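Porin (Acinetobacter baumannii AB307-0294, PDB 5DL7) forms a beta-barrel of the OprD family in the outer membrane that probably lets small solutes, perhaps vanillate among them, pass. Local coordinates at residues F30-D35 / T44-W49. Numbering follows the deposited sequence.
With CA (calcium ion), chain D; C8E ((hydroxyethyloxy)tri(ethyloxy)octane), chain K.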
# COMPACT_ATOMS: atom_id res chain seq x y z
N PHE A 30 11.00 4.45 12.42
CA PHE A 30 11.03 4.52 10.92
C PHE A 30 11.93 5.71 10.50
O PHE A 30 11.63 6.83 10.81
CB PHE A 30 9.63 4.69 10.50
CG PHE A 30 9.32 4.38 9.05
CD1 PHE A 30 10.22 4.64 7.97
CD2 PHE A 30 8.01 3.96 8.69
CE1 PHE A 30 9.93 4.33 6.63
CE2 PHE A 30 7.70 3.63 7.34
CZ PHE A 30 8.65 3.81 6.31
N TYR A 31 12.97 5.43 9.76
CA TYR A 31 13.75 6.49 9.12
C TYR A 31 13.53 6.41 7.61
O TYR A 31 13.56 5.28 7.05
CB TYR A 31 15.25 6.18 9.36
CG TYR A 31 16.18 7.14 8.66
CD1 TYR A 31 16.15 8.51 8.98
CD2 TYR A 31 16.99 6.74 7.60
CE1 TYR A 31 17.00 9.42 8.34
CE2 TYR A 31 17.82 7.65 6.93
CZ TYR A 31 17.82 8.99 7.35
OH TYR A 31 18.63 9.88 6.71
N PHE A 32 13.27 7.54 7.00
CA PHE A 32 12.92 7.61 5.56
C PHE A 32 13.81 8.69 4.96
O PHE A 32 13.87 9.77 5.48
CB PHE A 32 11.46 8.03 5.40
CG PHE A 32 10.98 8.17 3.96
CD1 PHE A 32 11.30 9.30 3.20
CD2 PHE A 32 10.19 7.17 3.38
CE1 PHE A 32 10.89 9.43 1.90
CE2 PHE A 32 9.74 7.30 2.05
CZ PHE A 32 10.13 8.43 1.31
N ASP A 33 14.54 8.30 3.93
CA ASP A 33 15.41 9.32 3.24
C ASP A 33 15.27 9.06 1.76
O ASP A 33 15.92 8.12 1.25
CB ASP A 33 16.83 9.03 3.65
CG ASP A 33 17.90 9.97 2.87
OD1 ASP A 33 17.50 11.15 2.63
OD2 ASP A 33 19.06 9.46 2.54
N ARG A 34 14.64 9.95 1.01
CA ARG A 34 14.61 9.84 -0.44
C ARG A 34 15.55 11.05 -0.90
O ARG A 34 15.19 12.19 -0.92
CB ARG A 34 13.22 10.00 -0.94
CG ARG A 34 13.06 10.02 -2.46
CD ARG A 34 11.69 10.17 -2.97
NE ARG A 34 10.93 8.91 -2.69
CZ ARG A 34 9.63 8.80 -2.58
NH1 ARG A 34 8.81 9.78 -2.86
NH2 ARG A 34 9.05 7.58 -2.46
N ASP A 35 16.76 10.69 -1.23
CA ASP A 35 17.81 11.71 -1.52
C ASP A 35 17.83 11.88 -2.97
O ASP A 35 18.38 11.10 -3.79
CB ASP A 35 19.11 11.22 -0.99
CG ASP A 35 20.19 12.29 -1.14
OD1 ASP A 35 20.04 13.19 -1.99
OD2 ASP A 35 21.14 12.06 -0.35
N THR A 44 17.09 19.03 -0.82
CA THR A 44 18.06 18.02 -1.21
C THR A 44 17.59 16.59 -1.10
O THR A 44 18.21 15.71 -1.71
CB THR A 44 19.34 18.12 -0.50
OG1 THR A 44 20.31 17.31 -1.29
CG2 THR A 44 19.24 17.80 0.88
N ALA A 45 16.53 16.42 -0.33
CA ALA A 45 16.00 15.08 -0.00
C ALA A 45 14.65 15.27 0.68
O ALA A 45 14.35 16.39 1.14
CB ALA A 45 16.96 14.34 0.94
N ALA A 46 13.80 14.23 0.59
CA ALA A 46 12.60 14.08 1.45
C ALA A 46 13.07 13.21 2.60
O ALA A 46 13.61 12.08 2.35
CB ALA A 46 11.46 13.41 0.75
N ARG A 47 12.88 13.64 3.86
CA ARG A 47 13.54 12.90 4.95
C ARG A 47 12.79 13.13 6.23
O ARG A 47 12.32 14.24 6.45
CB ARG A 47 14.96 13.40 5.19
CG ARG A 47 15.88 12.63 6.12
CD ARG A 47 17.32 13.21 6.16
NE ARG A 47 17.92 12.98 4.89
CZ ARG A 47 19.17 13.40 4.48
NH1 ARG A 47 19.85 14.20 5.25
NH2 ARG A 47 19.61 13.14 3.29
N ASP A 48 12.71 12.08 7.05
CA ASP A 48 12.19 12.25 8.43
C ASP A 48 12.64 11.01 9.22
O ASP A 48 13.01 9.97 8.70
CB ASP A 48 10.66 12.35 8.52
CG ASP A 48 10.07 13.67 8.26
OD1 ASP A 48 10.35 14.68 8.95
OD2 ASP A 48 9.20 13.79 7.23
N TRP A 49 12.62 11.18 10.55
CA TRP A 49 12.93 10.10 11.43
C TRP A 49 11.87 10.19 12.56
O TRP A 49 11.73 11.23 13.24
CB TRP A 49 14.28 10.20 12.00
CG TRP A 49 14.71 9.01 12.81
CD1 TRP A 49 14.19 7.72 12.80
CD2 TRP A 49 15.72 9.01 13.83
NE1 TRP A 49 14.84 6.94 13.70
CE2 TRP A 49 15.73 7.71 14.39
CE3 TRP A 49 16.56 10.02 14.37
CZ2 TRP A 49 16.64 7.34 15.40
CZ3 TRP A 49 17.35 9.71 15.43
CH2 TRP A 49 17.40 8.38 15.96
CA CA D . 20.26 15.20 -2.87
O12 C8E K . 19.11 11.55 11.04
C13 C8E K . 19.18 10.53 12.01
C14 C8E K . 18.79 9.20 11.39
O15 C8E K . 19.08 8.10 12.26
C16 C8E K . 18.98 6.79 11.66
C17 C8E K . 18.32 5.96 12.72
O18 C8E K . 18.19 4.57 12.42
C19 C8E K . 16.94 4.04 12.90
C20 C8E K . 16.56 2.69 12.32
O21 C8E K . 15.09 2.58 12.14
O HOH W 1 22.10 14.07 -3.61
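Asp-33 and Arg-47, a non-hydrogen-bonded antiparallel pair, form a salt bridge, their side chains lying alongside each other. Arg-47, bent at chi3 (-68°), turns NE and NH2 side-on to a single oxygen, with Asp-33 OD1 2.9 Å from Arg-47 NE and 3.0 Å from Arg-47 NH2. Both nitrogens come from the same face of the carboxylate, whose plane stands 75° to the guanidinium. A second acid, Asp-35, brings OD2 to 4.1 Å from Arg-47 NH2, too far for a salt bridge but probably favourable electrostatically; Tyr-88 adds a cation-pi contact to Arg-47.

The backbones pair antiparallel through reciprocal backbone hydrogen bonds between Phe-32 and Asp-48 and between Arg-34 and Ala-46, Arg-34 N lying 2.7 Å from Ala-46 O. They belong to a beta hairpin in the barrel wall of this OprD-family porin, and strand 406-418 flanks 22-36 on its other side, where the barrel closes.

Beyond the pairing, the hairpin is clasped by calcium. Asp-35 OD1 binds the ion at 2.2 Å, while Thr-44 chelates it through O (2.4 Å) and OG1; Tyr-36, Asp-39 and a water complete the site.

On the face bearing Asp-33, aromatic packing takes over: Tyr-31 turns its edge toward the face of the five-membered ring of Trp-49 in an offset edge-to-face pair, planes at 84° and centroids 5.9 Å apart. The bound detergent lies over one face of each ring, and Trp-49 NE1 hydrogen-bonds Asn-29.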